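Peptidase M3B, oligoendopeptidase F (Enterococcus faecium, PDB 2QR4) is a probable zinc-dependent metallopeptidase of the M3 family that cleaves internal bonds of oligopeptides. Local coordinates at residues 129-133 with 134-138; 79-82 with 83-87; 278-281 with 282-285; 192-195 with 196-200; 396-399 with 400-404. One frame throughout, in Å; residues are numbered along the deposited sequence.

Contact 1: 129-133 with 134-138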
loop_
_atom_site.group_PDB
_atom_site.type_symbol
_atom_site.label_atom_id
_atom_site.label_comp_id
_atom_site.label_asym_id
_atom_site.label_seq_id
_atom_site.Cartn_x
_atom_site.Cartn_y
_atom_site.Cartn_z
ATOM N N HIS A 129 8.116 15.184 20.970
ATOM C CA HIS A 129 7.719 14.353 19.853
ATOM C C HIS A 129 6.782 13.253 20.277
ATOM O O HIS A 129 6.341 12.463 19.447
ATOM C CB HIS A 129 8.945 13.782 19.142
ATOM C CG HIS A 129 9.950 14.824 18.782
ATOM N ND1 HIS A 129 9.756 15.719 17.750
ATOM C CD2 HIS A 129 11.152 15.131 19.325
ATOM C CE1 HIS A 129 10.799 16.532 17.670
ATOM N NE2 HIS A 129 11.662 16.196 18.612
ATOM N N VAL A 130 6.469 13.209 21.569
ATOM C CA VAL A 130 5.426 12.319 22.051
ATOM C C VAL A 130 4.115 13.090 22.115
ATOM O O VAL A 130 4.097 14.256 22.491
ATOM C CB VAL A 130 5.760 11.739 23.429
ATOM C CG1 VAL A 130 4.623 10.858 23.914
ATOM C CG2 VAL A 130 7.059 10.959 23.364
ATOM N N LEU A 131 3.022 12.437 21.744
ATOM C CA LEU A 131 1.744 13.119 21.571
ATOM C C LEU A 131 0.821 12.782 22.735
ATOM O O LEU A 131 1.273 12.290 23.759
ATOM C CB LEU A 131 1.121 12.746 20.217
ATOM C CG LEU A 131 1.950 13.195 19.000
ATOM C CD1 LEU A 131 1.355 12.715 17.699
ATOM C CD2 LEU A 131 2.110 14.709 18.954
ATOM N N SER A 132 -0.464 13.083 22.608
ATOM C CA SER A 132 -1.400 12.741 23.671
ATOM C C SER A 132 -1.770 11.264 23.558
ATOM O O SER A 132 -1.486 10.621 22.547
ATOM C CB SER A 132 -2.649 13.615 23.578
ATOM O OG SER A 132 -3.369 13.327 22.397
ATOM N N ALA A 133 -2.419 10.730 24.578
ATOM C CA ALA A 133 -2.860 9.340 24.540
ATOM C C ALA A 133 -3.774 9.102 23.349
ATOM O O ALA A 133 -3.633 8.098 22.658
ATOM C CB ALA A 133 -3.561 8.966 25.839
ATOM N N GLU A 134 -4.692 10.036 23.097
ATOM C CA GLU A 134 -5.630 9.925 21.963
ATOM C C GLU A 134 -4.904 9.785 20.621
ATOM O O GLU A 134 -5.260 8.944 19.803
ATOM C CB GLU A 134 -6.565 11.141 21.877
ATOM C CG GLU A 134 -7.812 11.115 22.750
ATOM C CD GLU A 134 -8.819 12.251 22.392
ATOM O OE1 GLU A 134 -9.938 12.242 22.956
ATOM O OE2 GLU A 134 -8.508 13.150 21.556
ATOM N N GLN A 135 -3.908 10.633 20.392
ATOM C CA GLN A 135 -3.179 10.617 19.131
ATOM C C GLN A 135 -2.303 9.384 19.009
ATOM O O GLN A 135 -2.294 8.753 17.963
ATOM C CB GLN A 135 -2.334 11.879 18.971
ATOM C CG GLN A 135 -3.132 13.174 18.981
ATOM C CD GLN A 135 -2.262 14.394 19.253
ATOM O OE1 GLN A 135 -1.628 14.492 20.307
ATOM N NE2 GLN A 135 -2.236 15.335 18.308
ATOM N N GLU A 136 -1.565 9.045 20.067
ATOM C CA GLU A 136 -0.691 7.860 20.061
ATOM C C GLU A 136 -1.516 6.608 19.789
ATOM O O GLU A 136 -1.086 5.709 19.053
ATOM C CB GLU A 136 0.074 7.693 21.397
ATOM C CG GLU A 136 1.126 8.758 21.651
ATOM C CD GLU A 136 2.249 8.733 20.619
ATOM O OE1 GLU A 136 2.314 7.747 19.845
ATOM O OE2 GLU A 136 3.072 9.689 20.582
ATOM N N SER A 137 -2.703 6.555 20.387
ATOM C CA SER A 137 -3.644 5.472 20.118
ATOM C C SER A 137 -4.008 5.341 18.623
ATOM O O SER A 137 -3.951 4.243 18.058
ATOM C CB SER A 137 -4.891 5.625 20.981
ATOM O OG SER A 137 -5.789 4.573 20.723
ATOM N N LEU A 138 -4.345 6.450 17.969
ATOM C CA LEU A 138 -4.628 6.405 16.522
ATOM C C LEU A 138 -3.441 5.929 15.698
ATOM O O LEU A 138 -3.577 5.063 14.828
ATOM C CB LEU A 138 -5.049 7.775 16.008
ATOM C CG LEU A 138 -6.509 8.003 15.646
ATOM C CD1 LEU A 138 -7.411 6.972 16.275
ATOM C CD2 LEU A 138 -6.873 9.386 16.084
#
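Glu-136 OE2 is held by two groups: Leu-131 N donates to it at 3.0 Å, meeting the lone pair that faces away from the other carboxylate oxygen, and Arg-229 forms a salt bridge with it. The glutamate reaches back over the helix start because its chain bends at chi2 (-63°), which brings the carboxylate up against the extended chain before the helix. Here Val-130 CG1 and Leu-131 CB lie against the same oxygen, their side chains crossing that of Glu-136 at about a right angle.

One residue earlier on the helix, Gln-135 closes a capping box with Ser-132. Its OE1 takes the N-H of Ser-132 in the plane of the amide carbonyl, at 2.9 Å and almost straight (173°). In return Ser-132 OG, held between its own N and carbonyl carbon (chi1 66°), accepts a weak bond of 3.4 Å from Gln-135 N. Serine suits this N-cap, since its short hydroxyl can turn back to a first-turn N-H. Leu-131 CB packs beside Gln-135 OE1 at 3.3 Å, and Glu-136 N to Ser-132 O, at 2.9 Å, begins the regular helical bonding.

The dimer interface runs here too: Glu-134 bonds Ser-132 of the second subunit, and Ser-132 bonds Glu-134 of that subunit in turn. Within the chain, helix 91-95 packs on Val-130 and Glu-136, while Ser-137 bonds Glu-86 at the end of helix 68-87.

Contact 2: 79-82 with 83-87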
loop_
_atom_site.group_PDB
_atom_site.type_symbol
_atom_site.label_atom_id
_atom_site.label_comp_id
_atom_site.label_asym_id
_atom_site.label_seq_id
_atom_site.Cartn_x
_atom_site.Cartn_y
_atom_site.Cartn_z
ATOM N N SER A 79 -1.401 -8.107 13.482
ATOM C CA SER A 79 -2.593 -7.695 14.231
ATOM C C SER A 79 -2.303 -7.643 15.723
ATOM O O SER A 79 -2.679 -6.691 16.381
ATOM C CB SER A 79 -3.776 -8.632 13.986
ATOM O OG SER A 79 -4.083 -8.690 12.622
ATOM N N LEU A 80 -1.632 -8.672 16.240
ATOM C CA LEU A 80 -1.280 -8.754 17.664
ATOM C C LEU A 80 -0.420 -7.560 18.042
ATOM O O LEU A 80 -0.651 -6.929 19.065
ATOM C CB LEU A 80 -0.469 -10.021 17.943
ATOM C CG LEU A 80 -0.573 -10.829 19.248
ATOM C CD1 LEU A 80 0.804 -11.277 19.642
ATOM C CD2 LEU A 80 -1.234 -10.085 20.386
ATOM N N PHE A 81 0.572 -7.259 17.206
ATOM C CA PHE A 81 1.500 -6.162 17.475
ATOM C C PHE A 81 0.777 -4.822 17.572
ATOM O O PHE A 81 0.959 -4.083 18.542
ATOM C CB PHE A 81 2.583 -6.092 16.406
ATOM C CG PHE A 81 3.767 -5.269 16.805
ATOM C CD1 PHE A 81 4.390 -5.473 18.031
ATOM C CD2 PHE A 81 4.265 -4.296 15.961
ATOM C CE1 PHE A 81 5.492 -4.714 18.407
ATOM C CE2 PHE A 81 5.373 -3.535 16.328
ATOM C CZ PHE A 81 5.988 -3.745 17.547
ATOM N N SER A 82 -0.048 -4.513 16.579
ATOM C CA SER A 82 -0.841 -3.279 16.625
ATOM C C SER A 82 -1.804 -3.271 17.804
ATOM O O SER A 82 -1.988 -2.244 18.442
ATOM C CB SER A 82 -1.588 -3.012 15.306
ATOM O OG SER A 82 -2.250 -4.171 14.844
ATOM N N LYS A 83 -2.385 -4.422 18.120
ATOM C CA LYS A 83 -3.297 -4.488 19.241
ATOM C C LYS A 83 -2.560 -4.160 20.548
ATOM O O LYS A 83 -3.049 -3.375 21.365
ATOM C CB LYS A 83 -3.958 -5.858 19.335
ATOM C CG LYS A 83 -4.951 -5.937 20.486
ATOM C CD LYS A 83 -5.790 -7.204 20.466
ATOM C CE LYS A 83 -5.079 -8.359 21.151
ATOM N NZ LYS A 83 -5.920 -9.584 21.166
ATOM N N VAL A 84 -1.381 -4.754 20.722
ATOM C CA VAL A 84 -0.538 -4.511 21.887
ATOM C C VAL A 84 -0.016 -3.071 21.930
ATOM O O VAL A 84 -0.087 -2.410 22.963
ATOM C CB VAL A 84 0.658 -5.505 21.925
ATOM C CG1 VAL A 84 1.704 -5.049 22.923
ATOM C CG2 VAL A 84 0.173 -6.897 22.277
ATOM N N SER A 85 0.507 -2.593 20.808
ATOM C CA SER A 85 1.016 -1.231 20.709
ATOM C C SER A 85 -0.073 -0.240 21.042
ATOM O O SER A 85 0.157 0.727 21.761
ATOM C CB SER A 85 1.530 -0.945 19.302
ATOM O OG SER A 85 2.693 -1.702 19.033
ATOM N N GLU A 86 -1.266 -0.485 20.519
ATOM C CA GLU A 86 -2.377 0.394 20.787
ATOM C C GLU A 86 -2.738 0.371 22.274
ATOM O O GLU A 86 -2.971 1.419 22.888
ATOM C CB GLU A 86 -3.592 0.018 19.929
ATOM C CG GLU A 86 -4.713 1.065 19.960
ATOM C CD GLU A 86 -5.485 1.061 21.276
ATOM O OE1 GLU A 86 -5.553 -0.011 21.925
ATOM O OE2 GLU A 86 -6.025 2.124 21.663
ATOM N N ALA A 87 -2.785 -0.826 22.853
ATOM C CA ALA A 87 -3.250 -0.987 24.233
ATOM C C ALA A 87 -2.289 -0.369 25.253
ATOM O O ALA A 87 -2.652 -0.124 26.400
ATOM C CB ALA A 87 -3.481 -2.461 24.536
#
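Phe-81 and Ser-85, one helical turn apart, meet through both backbone and hydroxyl. Among the backbone bonds, Ser-85 N donates to Phe-81 O at 2.7 Å, Val-84 N to Leu-80 O at 2.8 Å, and Lys-83 and Glu-86 repeat the pattern with Ser-79 and Ser-82: an unbroken alpha-helical ladder.

The hydroxyl adds a second bond to one rung. Ser-85 OG stands beside its own backbone N (chi1 -68°), which aims it back down the helix at Phe-81 O, 3.0 Å away. It approaches from above the carbonyl plane, 46° out of it, whereas the N-H comes nearly head-on, so two donors from one residue share the oxygen. Serine is apt here because its short arm reaches the preceding turn. The same OG lies over the centre of one face of the Phe-81 ring, 4.0 Å above its plane; the ring itself also stacks with Tyr-54.

Apolar contact is made by Leu-80 and Val-84. Leu-80 CD2 and Val-84 CG2 touch at 4.0 Å, their side chains lying side by side and pointing the same way, and Val-84 goes on to meet Val-46 and Thr-50 of helix 33-63. Lys-83 runs past Leu-80 with its aliphatic part, bends at chi3 (85°), and delivers its amine to Ser-16.

The chemistry implies that a polar residue can face helix 33-63 beside Val-84: Ser-85, which touches Tyr-47 there, spends its hydroxyl proton on Phe-81 O within its own helix.

Contact 3: 278-281 with 282-285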
loop_
_atom_site.group_PDB
_atom_site.type_symbol
_atom_site.label_atom_id
_atom_site.label_comp_id
_atom_site.label_asym_id
_atom_site.label_seq_id
_atom_site.Cartn_x
_atom_site.Cartn_y
_atom_site.Cartn_z
ATOM N N LYS A 278 33.012 0.009 -24.732
ATOM C CA LYS A 278 32.273 0.832 -23.788
ATOM C C LYS A 278 31.883 0.078 -22.520
ATOM O O LYS A 278 31.450 -1.071 -22.585
ATOM C CB LYS A 278 31.068 1.475 -24.484
ATOM C CG LYS A 278 31.414 2.860 -25.040
ATOM C CD LYS A 278 30.636 3.217 -26.259
ATOM C CE LYS A 278 30.983 4.626 -26.712
ATOM N NZ LYS A 278 32.452 4.806 -26.850
ATOM N N LEU A 279 32.060 0.721 -21.368
ATOM C CA LEU A 279 31.760 0.094 -20.074
ATOM C C LEU A 279 30.319 0.336 -19.682
ATOM O O LEU A 279 29.873 1.485 -19.620
ATOM C CB LEU A 279 32.662 0.660 -18.967
ATOM C CG LEU A 279 32.706 -0.146 -17.652
ATOM C CD1 LEU A 279 33.375 -1.511 -17.837
ATOM C CD2 LEU A 279 33.424 0.623 -16.552
ATOM N N HIS A 280 29.590 -0.731 -19.392
ATOM C CA HIS A 280 28.183 -0.571 -19.032
ATOM C C HIS A 280 27.944 -1.046 -17.597
ATOM O O HIS A 280 28.771 -1.766 -17.023
ATOM C CB HIS A 280 27.283 -1.393 -19.965
ATOM C CG HIS A 280 27.391 -1.033 -21.412
ATOM N ND1 HIS A 280 26.436 -0.280 -22.063
ATOM C CD2 HIS A 280 28.324 -1.347 -22.344
ATOM C CE1 HIS A 280 26.783 -0.134 -23.330
ATOM N NE2 HIS A 280 27.927 -0.768 -23.526
HETATM N N MSE A 281 26.796 -0.670 -17.033
HETATM C CA MSE A 281 26.398 -1.177 -15.725
HETATM C C MSE A 281 26.581 -2.690 -15.644
HETATM O O MSE A 281 27.058 -3.213 -14.634
HETATM C CB MSE A 281 24.959 -0.759 -15.375
HETATM C CG MSE A 281 24.762 0.769 -15.202
HETATM SE SE MSE A 281 26.098 1.629 -14.005
HETATM C CE MSE A 281 25.748 0.659 -12.339
ATOM N N TYR A 282 26.254 -3.404 -16.715
ATOM C CA TYR A 282 26.338 -4.868 -16.652
ATOM C C TYR A 282 27.765 -5.404 -16.763
ATOM O O TYR A 282 27.976 -6.615 -16.900
ATOM C CB TYR A 282 25.424 -5.523 -17.691
ATOM C CG TYR A 282 25.627 -5.057 -19.116
ATOM C CD1 TYR A 282 26.731 -5.473 -19.861
ATOM C CD2 TYR A 282 24.701 -4.223 -19.728
ATOM C CE1 TYR A 282 26.904 -5.052 -21.191
ATOM C CE2 TYR A 282 24.860 -3.800 -21.050
ATOM C CZ TYR A 282 25.959 -4.213 -21.775
ATOM O OH TYR A 282 26.108 -3.773 -23.075
ATOM N N ASP A 283 28.745 -4.504 -16.700
ATOM C CA ASP A 283 30.155 -4.920 -16.675
ATOM C C ASP A 283 30.854 -4.682 -15.336
ATOM O O ASP A 283 32.052 -4.942 -15.223
ATOM C CB ASP A 283 30.955 -4.181 -17.755
ATOM C CG ASP A 283 30.521 -4.539 -19.157
ATOM O OD1 ASP A 283 30.239 -5.738 -19.411
ATOM O OD2 ASP A 283 30.469 -3.615 -20.003
ATOM N N LEU A 284 30.141 -4.171 -14.333
ATOM C CA LEU A 284 30.820 -3.699 -13.114
ATOM C C LEU A 284 31.004 -4.754 -12.028
ATOM O O LEU A 284 31.695 -4.504 -11.042
ATOM C CB LEU A 284 30.112 -2.475 -12.509
ATOM C CG LEU A 284 29.845 -1.266 -13.410
ATOM C CD1 LEU A 284 29.435 -0.068 -12.582
ATOM C CD2 LEU A 284 31.046 -0.921 -14.261
ATOM N N TYR A 285 30.400 -5.927 -12.193
ATOM C CA TYR A 285 30.424 -6.923 -11.112
ATOM C C TYR A 285 31.167 -8.177 -11.491
ATOM O O TYR A 285 31.213 -9.124 -10.722
ATOM C CB TYR A 285 28.998 -7.260 -10.655
ATOM C CG TYR A 285 28.208 -6.024 -10.314
ATOM C CD1 TYR A 285 27.470 -5.355 -11.285
ATOM C CD2 TYR A 285 28.214 -5.505 -9.021
ATOM C CE1 TYR A 285 26.741 -4.212 -10.977
ATOM C CE2 TYR A 285 27.496 -4.359 -8.702
ATOM C CZ TYR A 285 26.763 -3.719 -9.680
ATOM O OH TYR A 285 26.056 -2.582 -9.367
#
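Two first torsions bring His-280 and Tyr-282 together. The histidine CG lies beside its backbone N (chi1 -60°), while the tyrosine ring is swung between its N and carbonyl carbon (chi1 54°), and both side chains then run the same way. Their planes are only 5° from parallel, yet slid so far that the rings barely overlap. Instead, each ring lies against a substituent of the other: His-280 CB makes a CH-pi contact 3.6 Å from the Tyr-282 centroid, and Tyr-282 OH sits over the centre of the imidazole of His-280, 3.3 Å above its plane. The imidazole is held further by Asp-483, which takes ND1.

Asp-283 ties the turn at two points. Its OD2 accepts His-280 N at 3.1 Å, met on the anti side and out of the carboxylate plane, while its own N returns a 2.8 Å bond to His-280 O. An aspartate fits because its short carboxylate can serve the chain and also the guanidinium groups of Arg-190 and Arg-193, which would probably keep it ionised.

On the apolar side, Leu-284 divides its methyls. CD2 packs on Leu-279 CD2 at 3.6 Å, crossing at about a right angle, and CD1 meets CE of Met-281, here selenomethionine, at 3.8 Å. Side chains of helices 260-274 and 461-476 pack against this apolar cluster.

Leu-284 N also donates to Met-281 O at 3.2 Å, three residues back. Successive bonds of this span are the mark of a 3-10 turn, here set in the loop between helices 260-274 and 302-308 of the peptidase M3 region.

Contact 4: 192-195 with 196-200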
loop_
_atom_site.group_PDB
_atom_site.type_symbol
_atom_site.label_atom_id
_atom_site.label_comp_id
_atom_site.label_asym_id
_atom_site.label_seq_id
_atom_site.Cartn_x
_atom_site.Cartn_y
_atom_site.Cartn_z
ATOM N N VAL A 192 25.986 -13.075 -21.824
ATOM C CA VAL A 192 25.108 -13.582 -20.778
ATOM C C VAL A 192 24.809 -12.499 -19.741
ATOM O O VAL A 192 23.668 -12.341 -19.290
ATOM C CB VAL A 192 25.737 -14.824 -20.117
ATOM C CG1 VAL A 192 25.154 -15.073 -18.727
ATOM C CG2 VAL A 192 25.562 -16.029 -21.026
ATOM N N ARG A 193 25.845 -11.744 -19.397
ATOM C CA ARG A 193 25.717 -10.559 -18.552
ATOM C C ARG A 193 24.711 -9.554 -19.124
ATOM O O ARG A 193 23.792 -9.101 -18.426
ATOM C CB ARG A 193 27.094 -9.894 -18.379
ATOM C CG ARG A 193 27.810 -10.292 -17.125
ATOM C CD ARG A 193 29.330 -10.126 -17.169
ATOM N NE ARG A 193 29.834 -8.947 -17.868
ATOM C CZ ARG A 193 31.015 -8.946 -18.491
ATOM N NH1 ARG A 193 31.736 -10.056 -18.491
ATOM N NH2 ARG A 193 31.480 -7.872 -19.127
ATOM N N GLU A 194 24.886 -9.195 -20.388
ATOM C CA GLU A 194 24.043 -8.175 -21.008
ATOM C C GLU A 194 22.615 -8.673 -21.059
ATOM O O GLU A 194 21.658 -7.922 -20.847
ATOM C CB GLU A 194 24.546 -7.873 -22.418
ATOM C CG GLU A 194 23.671 -6.950 -23.249
ATOM C CD GLU A 194 24.197 -6.816 -24.674
ATOM O OE1 GLU A 194 25.049 -7.635 -25.069
ATOM O OE2 GLU A 194 23.777 -5.894 -25.399
ATOM N N ALA A 195 22.465 -9.959 -21.328
ATOM C CA ALA A 195 21.131 -10.522 -21.488
ATOM C C ALA A 195 20.387 -10.629 -20.147
ATOM O O ALA A 195 19.186 -10.397 -20.095
ATOM C CB ALA A 195 21.217 -11.871 -22.189
ATOM N N ALA A 196 21.105 -10.974 -19.076
ATOM C CA ALA A 196 20.521 -11.057 -17.728
ATOM C C ALA A 196 20.089 -9.699 -17.255
ATOM O O ALA A 196 19.002 -9.538 -16.707
ATOM C CB ALA A 196 21.523 -11.650 -16.716
ATOM N N PHE A 197 20.957 -8.720 -17.471
ATOM C CA PHE A 197 20.716 -7.347 -17.060
ATOM C C PHE A 197 19.466 -6.811 -17.756
ATOM O O PHE A 197 18.559 -6.318 -17.092
ATOM C CB PHE A 197 21.961 -6.516 -17.390
ATOM C CG PHE A 197 21.839 -5.056 -17.095
ATOM C CD1 PHE A 197 22.111 -4.561 -15.830
ATOM C CD2 PHE A 197 21.504 -4.162 -18.102
ATOM C CE1 PHE A 197 22.024 -3.203 -15.563
ATOM C CE2 PHE A 197 21.407 -2.804 -17.842
ATOM C CZ PHE A 197 21.669 -2.323 -16.569
ATOM N N LYS A 198 19.406 -6.942 -19.081
ATOM C CA LYS A 198 18.248 -6.472 -19.876
ATOM C C LYS A 198 16.953 -7.235 -19.624
ATOM O O LYS A 198 15.861 -6.652 -19.644
ATOM C CB LYS A 198 18.569 -6.485 -21.377
ATOM C CG LYS A 198 19.318 -5.240 -21.799
ATOM C CD LYS A 198 20.079 -5.372 -23.103
ATOM C CE LYS A 198 20.915 -4.120 -23.283
ATOM N NZ LYS A 198 21.747 -4.196 -24.504
ATOM N N GLY A 199 17.075 -8.536 -19.381
ATOM C CA GLY A 199 15.917 -9.346 -19.020
ATOM C C GLY A 199 15.303 -8.871 -17.709
ATOM O O GLY A 199 14.090 -8.662 -17.619
ATOM N N LEU A 200 16.146 -8.683 -16.694
ATOM C CA LEU A 200 15.658 -8.357 -15.357
ATOM C C LEU A 200 15.018 -6.992 -15.391
ATOM O O LEU A 200 13.920 -6.796 -14.877
ATOM C CB LEU A 200 16.787 -8.384 -14.324
ATOM C CG LEU A 200 16.400 -8.013 -12.885
ATOM C CD1 LEU A 200 16.133 -9.238 -12.018
ATOM C CD2 LEU A 200 17.476 -7.168 -12.246
#
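Glu-194 and Lys-198 make the polar, more exposed side of this helical turn, whereas Val-192, Ala-196 and Gly-199 belong to the closely packed side. In the packed part little but backbone meets: Ala-196 N donates to Val-192 O at 2.9 Å. The methyl carbon, Ala-196 CB, is only 3.4 Å from Val-192 O. Gly-199 N bonds Ala-195 O at 2.9 Å. Alanine suits position 196, its small methyl fitting against Leu-184 of helix 178-185, on which Val-192 also rests. Phe-197 has its N bonded to Arg-193 O while its ring leads away to Tyr-181 and Tyr-201.

The looser side relies on long, flexible chains. Glu-194 CG stands opposite its backbone N (chi1 173°) and the chain continues extended; Lys-198 is extended beyond CG as well, and the two cross at a slant. Lys-198 NZ donates to Glu-194 OE2 at 2.8 Å in a salt bridge, the oxygen offering the lone pair turned away from its twin. Before that end, Lys-198 CD passes Glu-194 CG at 3.9 Å, so the methylenes are also in contact. Glu-485 is a further neighbour of Lys-198.

Arg-193, whose polar end faces Asp-283 and Ser-187, is turned another way. The chemistry is that of a classic i to i+4 ion pair: Glu and Lys one turn apart, acid toward the N-terminal end, probably steadying the helix modestly, since both residues are partly exposed and water can probably compete.

Contact 5: 396-399 with 400-404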
loop_
_atom_site.group_PDB
_atom_site.type_symbol
_atom_site.label_atom_id
_atom_site.label_comp_id
_atom_site.label_asym_id
_atom_site.label_seq_id
_atom_site.Cartn_x
_atom_site.Cartn_y
_atom_site.Cartn_z
ATOM N N ALA A 396 28.568 -3.473 15.406
ATOM C CA ALA A 396 29.207 -4.785 15.363
ATOM C C ALA A 396 29.914 -5.016 14.028
ATOM O O ALA A 396 30.889 -5.771 13.955
ATOM C CB ALA A 396 28.187 -5.887 15.627
ATOM N N GLU A 397 29.414 -4.361 12.983
ATOM C CA GLU A 397 29.994 -4.460 11.649
ATOM C C GLU A 397 31.370 -3.807 11.594
ATOM O O GLU A 397 32.225 -4.196 10.802
ATOM C CB GLU A 397 29.074 -3.790 10.630
ATOM C CG GLU A 397 29.241 -4.309 9.217
ATOM C CD GLU A 397 28.911 -5.786 9.101
ATOM O OE1 GLU A 397 28.343 -6.352 10.060
ATOM O OE2 GLU A 397 29.218 -6.384 8.051
ATOM N N ILE A 398 31.571 -2.807 12.441
ATOM C CA ILE A 398 32.843 -2.107 12.528
ATOM C C ILE A 398 33.956 -3.033 12.991
ATOM O O ILE A 398 35.069 -2.971 12.470
ATOM C CB ILE A 398 32.757 -0.903 13.483
ATOM C CG1 ILE A 398 32.077 0.270 12.788
ATOM C CG2 ILE A 398 34.137 -0.485 13.946
ATOM C CD1 ILE A 398 31.548 1.306 13.747
ATOM N N ALA A 399 33.657 -3.895 13.958
ATOM C CA ALA A 399 34.675 -4.785 14.527
ATOM C C ALA A 399 35.130 -5.809 13.500
ATOM O O ALA A 399 36.222 -6.360 13.599
ATOM C CB ALA A 399 34.153 -5.479 15.769
ATOM N N SER A 400 34.276 -6.043 12.514
ATOM C CA SER A 400 34.544 -6.979 11.445
ATOM C C SER A 400 35.357 -6.321 10.344
ATOM O O SER A 400 36.393 -6.841 9.927
ATOM C CB SER A 400 33.220 -7.493 10.869
ATOM O OG SER A 400 32.645 -8.454 11.739
ATOM N N THR A 401 34.873 -5.178 9.874
ATOM C CA THR A 401 35.530 -4.429 8.809
ATOM C C THR A 401 36.918 -3.971 9.251
ATOM O O THR A 401 37.851 -3.975 8.458
ATOM C CB THR A 401 34.674 -3.226 8.396
ATOM O OG1 THR A 401 33.326 -3.664 8.207
ATOM C CG2 THR A 401 35.177 -2.579 7.099
ATOM N N THR A 402 37.058 -3.598 10.521
ATOM C CA THR A 402 38.334 -3.133 11.028
ATOM C C THR A 402 39.345 -4.250 10.869
ATOM O O THR A 402 40.475 -4.018 10.432
ATOM C CB THR A 402 38.245 -2.722 12.512
ATOM O OG1 THR A 402 37.239 -1.723 12.670
ATOM C CG2 THR A 402 39.566 -2.155 13.007
ATOM N N ASN A 403 38.934 -5.464 11.225
ATOM C CA ASN A 403 39.791 -6.641 11.096
ATOM C C ASN A 403 40.226 -6.897 9.646
ATOM O O ASN A 403 41.394 -7.148 9.379
ATOM C CB ASN A 403 39.093 -7.868 11.689
ATOM C CG ASN A 403 39.213 -7.932 13.212
ATOM O OD1 ASN A 403 39.788 -7.049 13.842
ATOM N ND2 ASN A 403 38.681 -8.993 13.802
ATOM N N GLU A 404 39.281 -6.810 8.717
ATOM C CA GLU A 404 39.574 -6.939 7.295
ATOM C C GLU A 404 40.588 -5.880 6.855
ATOM O O GLU A 404 41.541 -6.167 6.107
ATOM C CB GLU A 404 38.291 -6.806 6.474
ATOM C CG GLU A 404 37.572 -8.123 6.185
ATOM C CD GLU A 404 36.484 -7.974 5.109
ATOM O OE1 GLU A 404 35.742 -6.964 5.140
ATOM O OE2 GLU A 404 36.371 -8.863 4.231
#
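Two i to i+4 bonds, Thr-401 N to Glu-397 O at 3.0 Å and Thr-402 N to Ile-398 O at 2.9 Å, sit in a locally irregular part of helix 394-414, where Ser-400 N makes only a weak bond, three residues back, to Glu-397 O, and Asn-403 N stands off from Ala-399 O. Two consecutive threonines double these rungs. Thr-401 OG1, placed beside its backbone N (chi1 -48°), donates to Glu-397 O at 2.9 Å from above the carbonyl plane. Thr-402 OG1 is turned likewise (chi1 -57°) toward Ile-398 O, and reaches it from the face opposite to that used by its own N-H; the modelled 2.5 Å is short enough to make the exact length doubtful. Ile-398 CG2 lies 3.6 Å from that hydroxyl. Threonine serves both needs here, since the hydroxyl bonds back into the helix while the rest of the side chain packs on neighbouring helices.

The helix runs beside helix 361-379, whose His-369 and His-373 belong to an HEMGH sequence, the HExxH signature of this metallopeptidase clan. In related M3 peptidases the following helix supplies a glutamate that completes the zinc site, and the position of Glu-397 is consistent with that layout. Ser-400 OG bonds His-369 O and its side chain touches His-373, so a small polar residue ties the helices together. Asn-403 similarly gives its ND2 to Tyr-316, while its CG passes 3.4 Å from Ala-399 O. Ile-398 and Thr-402 pack against helices 503-520 and 526-536, meeting Leu-515, Tyr-533, Tyr-530 and Ala-512.

From the N terminus the order is contact 2, contact 1, contact 4, contact 3, contact 5. Each joins adjoining segments, so none closes more than a helical turn, a helix cap or a 3-10 turn, and they follow in series without nesting or crossing. Contacts 2 and 1 meet where Glu-86 bonds Ser-137, tying helix 68-87 to helix 133-141. Contacts 4 and 3, with centres about 11 Å apart, are joined by Arg-193, which bridges to Asp-283, and by Phe-197 against Tyr-282, linking helix 190-206 to the later loop. Contact 5 stands apart, its closest atoms about 16 Å from contact 3, and joins helix 394-414 to helices 361-379, 503-520 and 526-536.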